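Gamma-glutamyltransferase 1 Threonine peptidase. MEROPS family T03 (Pseudomonas nitroreducens, PDB 7D9E) probably transfers gamma-glutamyl groups from donors to acceptor amines or water, as in theanine synthesis, with this chain forming the large subunit of an Ntn-hydrolase-type enzyme. Local coordinates at residues 306-311 with 347-352; 248-253 with 266-271. All blocks are in the same frame, centred on the assembly; numbering follows the deposited sequence.

Contact 1. Residues 306-311 with 347-352; sequences IEKRVF and DAISAT
Lys308 and Thr352 mark the closest backbone approach, CA to CA 7.8 Å, so the irregular loop 347-352 keeps its main chain well off helix 297-317 and is reached by long side chains. The arrangement is a helix-to-loop contact in the large subunit of a gamma-glutamyltranspeptidase, joining the tail that follows helix 334-343 to an earlier helix.

Arg309 makes the direct polar bond. Its chain turns at chi2 (81°) before running out to a guanidinium whose edge faces Ser350. NH2 of Arg309 donates to OG of Ser350 over 2.9 Å, nearly straight at 162°, with the oxygen only 10° out of the guanidinium plane. The same hydroxyl is bonded to Glu305, and salt bridges to Glu305 through NH1 and to Glu343 through NE help fix the rotation of the group.

Lys308 runs beside this arm and bends at its last torsion. CE of Lys308 lies 3.5 Å from the backbone O of Ser350, a van der Waals contact, and the Ile349 and Lys308 side chains cross at about a right angle, with CG2 of Ile349 3.8 Å from NZ of Lys308. That ammonium forms a salt bridge with Asp132 of the neighbouring subunit, placing the contact at the subunit interface. One water completes the link, accepting from Lys308 NZ at 3.1 Å and donating to Thr352 OG1 at 2.7 Å.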
loop_
_atom_site.group_PDB
_atom_site.type_symbol
_atom_site.label_atom_id
_atom_site.label_comp_id
_atom_site.label_asym_id
_atom_site.label_seq_id
_atom_site.Cartn_x
_atom_site.Cartn_y
_atom_site.Cartn_z
ATOM N N ILE A 306 9.002 -17.807 -9.610
ATOM C CA ILE A 306 8.798 -16.540 -10.296
ATOM C C ILE A 306 9.207 -15.382 -9.394
ATOM O O ILE A 306 9.916 -14.460 -9.820
ATOM C CB ILE A 306 7.339 -16.410 -10.770
ATOM C CG1 ILE A 306 6.935 -17.607 -11.632
ATOM C CG2 ILE A 306 7.185 -15.122 -11.554
ATOM C CD1 ILE A 306 5.484 -17.580 -12.057
ATOM N N GLU A 307 8.806 -15.437 -8.122
ATOM C CA GLU A 307 9.098 -14.353 -7.190
ATOM C C GLU A 307 10.595 -14.168 -6.983
ATOM O O GLU A 307 11.048 -13.034 -6.785
ATOM C CB GLU A 307 8.359 -14.574 -5.867
ATOM C CG GLU A 307 6.841 -14.440 -6.081
ATOM C CD GLU A 307 5.995 -15.149 -5.057
ATOM O OE1 GLU A 307 6.529 -15.941 -4.256
ATOM O OE2 GLU A 307 4.765 -14.917 -5.082
ATOM N N LYS A 308 11.379 -15.247 -7.082
ATOM C CA LYS A 308 12.826 -15.122 -6.965
ATOM C C LYS A 308 13.367 -14.108 -7.964
ATOM O O LYS A 308 14.206 -13.262 -7.622
ATOM C CB LYS A 308 13.489 -16.476 -7.212
ATOM C CG LYS A 308 13.572 -17.374 -5.969
ATOM C CD LYS A 308 14.219 -18.689 -6.349
ATOM C CE LYS A 308 14.935 -19.369 -5.182
ATOM N NZ LYS A 308 14.002 -19.681 -4.041
ATOM N N ARG A 309 12.910 -14.203 -9.221
ATOM C CA ARG A 309 13.443 -13.349 -10.278
ATOM C C ARG A 309 12.917 -11.928 -10.141
ATOM O O ARG A 309 13.651 -10.963 -10.378
ATOM C CB ARG A 309 13.086 -13.937 -11.645
ATOM C CG ARG A 309 14.049 -15.011 -12.131
ATOM C CD ARG A 309 13.721 -16.349 -11.482
ATOM N NE ARG A 309 14.769 -17.333 -11.731
ATOM C CZ ARG A 309 14.720 -18.597 -11.324
ATOM N NH1 ARG A 309 13.667 -19.027 -10.656
ATOM N NH2 ARG A 309 15.736 -19.415 -11.567
ATOM N N VAL A 310 11.654 -11.783 -9.758
ATOM C CA VAL A 310 11.051 -10.472 -9.541
ATOM C C VAL A 310 11.802 -9.709 -8.462
ATOM O O VAL A 310 12.119 -8.520 -8.612
ATOM C CB VAL A 310 9.563 -10.642 -9.190
ATOM C CG1 VAL A 310 8.957 -9.321 -8.726
ATOM C CG2 VAL A 310 8.820 -11.190 -10.369
ATOM N N PHE A 311 12.100 -10.374 -7.339
ATOM C CA PHE A 311 12.760 -9.655 -6.261
ATOM C C PHE A 311 14.230 -9.409 -6.562
ATOM O O PHE A 311 14.799 -8.433 -6.058
ATOM C CB PHE A 311 12.558 -10.366 -4.933
ATOM C CG PHE A 311 11.250 -10.006 -4.283
ATOM C CD1 PHE A 311 11.159 -8.880 -3.481
ATOM C CD2 PHE A 311 10.104 -10.757 -4.524
ATOM C CE1 PHE A 311 9.951 -8.522 -2.904
ATOM C CE2 PHE A 311 8.877 -10.392 -3.942
ATOM C CZ PHE A 311 8.815 -9.289 -3.131
ATOM N N ASP A 347 10.344 -28.160 -11.062
ATOM C CA ASP A 347 10.488 -29.391 -10.299
ATOM C C ASP A 347 11.399 -29.269 -9.085
ATOM O O ASP A 347 11.345 -30.139 -8.212
ATOM C CB ASP A 347 10.989 -30.513 -11.225
ATOM C CG ASP A 347 10.130 -30.669 -12.481
ATOM N N ALA A 348 12.201 -28.209 -8.987
ATOM C CA ALA A 348 13.142 -28.046 -7.887
ATOM C C ALA A 348 13.431 -26.568 -7.656
ATOM O O ALA A 348 13.208 -25.726 -8.525
ATOM C CB ALA A 348 14.457 -28.790 -8.162
ATOM N N ILE A 349 13.946 -26.266 -6.463
ATOM C CA ILE A 349 14.284 -24.896 -6.107
ATOM C C ILE A 349 15.561 -24.486 -6.828
ATOM O O ILE A 349 16.591 -25.167 -6.739
ATOM C CB ILE A 349 14.477 -24.774 -4.592
ATOM C CG1 ILE A 349 13.180 -25.120 -3.846
ATOM C CG2 ILE A 349 14.912 -23.366 -4.232
ATOM C CD1 ILE A 349 13.362 -25.179 -2.337
ATOM N N SER A 350 15.507 -23.342 -7.503
ATOM C CA SER A 350 16.697 -22.772 -8.121
ATOM C C SER A 350 17.687 -22.308 -7.061
ATOM O O SER A 350 17.298 -21.787 -6.013
ATOM C CB SER A 350 16.295 -21.562 -8.963
ATOM O OG SER A 350 15.597 -21.941 -10.134
ATOM N N ALA A 351 18.980 -22.453 -7.358
ATOM C CA ALA A 351 20.000 -21.999 -6.427
ATOM C C ALA A 351 19.903 -20.492 -6.253
ATOM O O ALA A 351 20.034 -19.736 -7.221
ATOM C CB ALA A 351 21.388 -22.377 -6.956
ATOM N N THR A 352 19.677 -20.054 -5.013
ATOM C CA THR A 352 19.486 -18.632 -4.744
ATOM C C THR A 352 20.702 -17.829 -5.176
ATOM O O THR A 352 20.563 -16.733 -5.728
ATOM C CB THR A 352 19.209 -18.439 -3.250
ATOM O OG1 THR A 352 17.963 -19.066 -2.924
ATOM C CG2 THR A 352 19.133 -16.970 -2.887
HETATM O O HOH W 1 15.615 -17.917 -2.136
#

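Contact 2. Residues 248-253 with 266-271; sequences KWREPM and PLPSSG
Arg250 and Pro266 touch beside the open end of a beta hairpin, where strand 248-257 is paired with strand 260-264 and the chain then leaves towards helix 271-284. The CA atoms of Met253 and Pro266, 4.9 Å apart, mark the tightest backbone approach, next to the backbone pairing of Met253 with Thr264.

Arg250 can be followed outward from its base. CB of Arg250 rests 4.2 Å from CG of Pro266. The chain then runs extended from CG to NE (chi2 -177°, chi3 178°), which carries it alongside the 266-268 backbone. CD of Arg250 comes within 3.4 Å of the carbonyl O of Leu267, and that oxygen lies over one face of the guanidinium, a position from which it is no acceptor for the N-H groups. NE of Arg250 is 3.6 Å from CD of Pro268, which also packs near CZ and NH2. The polar bonds go outside the contact: NE forms a salt bridge with Asp92 and NH1 a hydrogen bond with Gln322, while Arg69 of the neighbouring subunit packs against the same side chain.

The ring of Pro266 is turned toward the strand, its CG 3.3 Å from O of Glu251. Past it, the cis peptide before Pro268 and the bond from Ser269 N to Pro266 O, 2.8 Å, define a type VI turn. This turn sets Pro268 about 9 Å from bound DON, measured from its side chain, and delivers Ser269 to the helix start. There OG of Ser269, also bonded to Met74 O of the neighbouring subunit, accepts the capping bond from Gly271 N at 2.9 Å and 163°.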
loop_
_atom_site.group_PDB
_atom_site.type_symbol
_atom_site.label_atom_id
_atom_site.label_comp_id
_atom_site.label_asym_id
_atom_site.label_seq_id
_atom_site.Cartn_x
_atom_site.Cartn_y
_atom_site.Cartn_z
ATOM N N LYS A 248 2.335 14.108 -7.740
ATOM C CA LYS A 248 2.651 14.017 -9.158
ATOM C C LYS A 248 1.683 13.081 -9.855
ATOM O O LYS A 248 1.510 11.938 -9.431
ATOM C CB LYS A 248 4.077 13.483 -9.355
ATOM C CG LYS A 248 5.158 14.443 -8.856
ATOM C CD LYS A 248 6.550 13.839 -9.001
ATOM N N TRP A 249 1.107 13.551 -10.960
ATOM C CA TRP A 249 0.368 12.671 -11.848
ATOM C C TRP A 249 1.378 11.934 -12.722
ATOM O O TRP A 249 2.333 12.532 -13.224
ATOM C CB TRP A 249 -0.570 13.490 -12.727
ATOM C CG TRP A 249 -1.683 14.183 -11.972
ATOM C CD1 TRP A 249 -1.719 15.497 -11.569
ATOM C CD2 TRP A 249 -2.899 13.588 -11.499
ATOM N NE1 TRP A 249 -2.895 15.753 -10.901
ATOM C CE2 TRP A 249 -3.628 14.595 -10.831
ATOM C CE3 TRP A 249 -3.446 12.303 -11.583
ATOM C CZ2 TRP A 249 -4.880 14.355 -10.255
ATOM C CZ3 TRP A 249 -4.678 12.068 -10.997
ATOM C CH2 TRP A 249 -5.385 13.093 -10.348
ATOM N N ARG A 250 1.185 10.623 -12.874
ATOM C CA ARG A 250 2.049 9.804 -13.710
ATOM C C ARG A 250 1.195 8.913 -14.595
ATOM O O ARG A 250 0.030 8.632 -14.287
ATOM C CB ARG A 250 2.969 8.903 -12.865
ATOM C CG ARG A 250 3.699 9.627 -11.720
ATOM C CD ARG A 250 4.617 8.665 -11.021
ATOM N NE ARG A 250 5.427 9.230 -9.933
ATOM C CZ ARG A 250 6.589 9.855 -10.083
ATOM N NH1 ARG A 250 7.120 10.027 -11.280
ATOM N NH2 ARG A 250 7.226 10.288 -9.004
ATOM N N GLU A 251 1.791 8.424 -15.672
ATOM C CA GLU A 251 1.109 7.396 -16.455
ATOM C C GLU A 251 1.069 6.088 -15.670
ATOM O O GLU A 251 2.100 5.638 -15.163
ATOM C CB GLU A 251 1.785 7.192 -17.807
ATOM C CG GLU A 251 1.626 8.406 -18.723
ATOM C CD GLU A 251 0.175 8.648 -19.110
ATOM O OE1 GLU A 251 -0.536 7.674 -19.436
ATOM O OE2 GLU A 251 -0.258 9.814 -19.033
ATOM N N PRO A 252 -0.095 5.470 -15.511
ATOM C CA PRO A 252 -0.133 4.198 -14.785
ATOM C C PRO A 252 0.567 3.111 -15.572
ATOM O O PRO A 252 0.682 3.185 -16.799
ATOM C CB PRO A 252 -1.634 3.911 -14.614
ATOM C CG PRO A 252 -2.295 4.695 -15.679
ATOM C CD PRO A 252 -1.443 5.940 -15.886
ATOM N N MET A 253 1.075 2.121 -14.839
ATOM C CA MET A 253 1.558 0.897 -15.467
ATOM C C MET A 253 0.373 0.181 -16.103
ATOM O O MET A 253 -0.674 0.037 -15.472
ATOM C CB MET A 253 2.200 -0.013 -14.422
ATOM C CG MET A 253 2.488 -1.411 -14.933
ATOM S SD MET A 253 3.766 -1.489 -16.202
ATOM C CE MET A 253 5.026 -0.597 -15.297
ATOM N N PRO A 266 2.959 2.630 -11.186
ATOM C CA PRO A 266 4.310 2.662 -11.753
ATOM C C PRO A 266 5.295 3.114 -10.676
ATOM O O PRO A 266 4.930 3.357 -9.527
ATOM C CB PRO A 266 4.159 3.714 -12.837
ATOM C CG PRO A 266 3.221 4.740 -12.177
ATOM C CD PRO A 266 2.246 3.911 -11.391
ATOM N N LEU A 267 6.562 3.220 -11.070
ATOM C CA LEU A 267 7.563 3.759 -10.170
ATOM C C LEU A 267 7.095 5.114 -9.649
ATOM O O LEU A 267 6.532 5.908 -10.410
ATOM C CB LEU A 267 8.891 3.911 -10.910
ATOM C CG LEU A 267 9.632 2.609 -11.207
ATOM C CD1 LEU A 267 10.834 2.907 -12.074
ATOM C CD2 LEU A 267 10.069 1.917 -9.926
ATOM N N PRO A 268 7.318 5.422 -8.366
ATOM C CA PRO A 268 8.169 4.744 -7.389
ATOM C C PRO A 268 7.587 3.522 -6.689
ATOM O O PRO A 268 8.204 3.046 -5.731
ATOM C CB PRO A 268 8.438 5.857 -6.370
ATOM C CG PRO A 268 7.171 6.611 -6.359
ATOM C CD PRO A 268 6.755 6.675 -7.814
ATOM N N SER A 269 6.452 3.005 -7.146
ATOM C CA SER A 269 6.052 1.662 -6.756
ATOM C C SER A 269 6.802 0.639 -7.585
ATOM O O SER A 269 6.928 0.777 -8.810
ATOM C CB SER A 269 4.558 1.426 -6.923
ATOM O OG SER A 269 4.280 0.119 -6.405
ATOM N N SER A 270 7.282 -0.403 -6.916
ATOM C CA SER A 270 7.816 -1.590 -7.561
ATOM C C SER A 270 6.712 -2.545 -8.002
ATOM O O SER A 270 7.009 -3.501 -8.721
ATOM C CB SER A 270 8.752 -2.317 -6.588
ATOM O OG SER A 270 8.055 -2.801 -5.436
ATOM N N GLY A 271 5.457 -2.271 -7.637
ATOM C CA GLY A 271 4.398 -3.237 -7.879
ATOM C C GLY A 271 4.005 -3.358 -9.336
ATOM O O GLY A 271 3.624 -4.448 -9.794
#

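How the contacts relate
Both contacts are partly buried and border the neighbouring subunit, but contact 2 lies nearer the middle of the chain, its centre about 12 Å from the chain centre against about 27 Å for contact 1. Their segments lie on different elements, yet two ties join them: helix 271-284, entered from the loop of contact 2, packs on Ile306 and Val310, and Ser270 OG is hydrogen-bonded to Arg314 on helix 297-317. Both arginines pair with acids outside their segments, helix glutamates for Arg309 and Asp92 of strand 87-93 for Arg250. Only contact 1 has a direct hydrogen bond and a water bridge between its segments; in contact 2 arginine and proline meet by van der Waals contact.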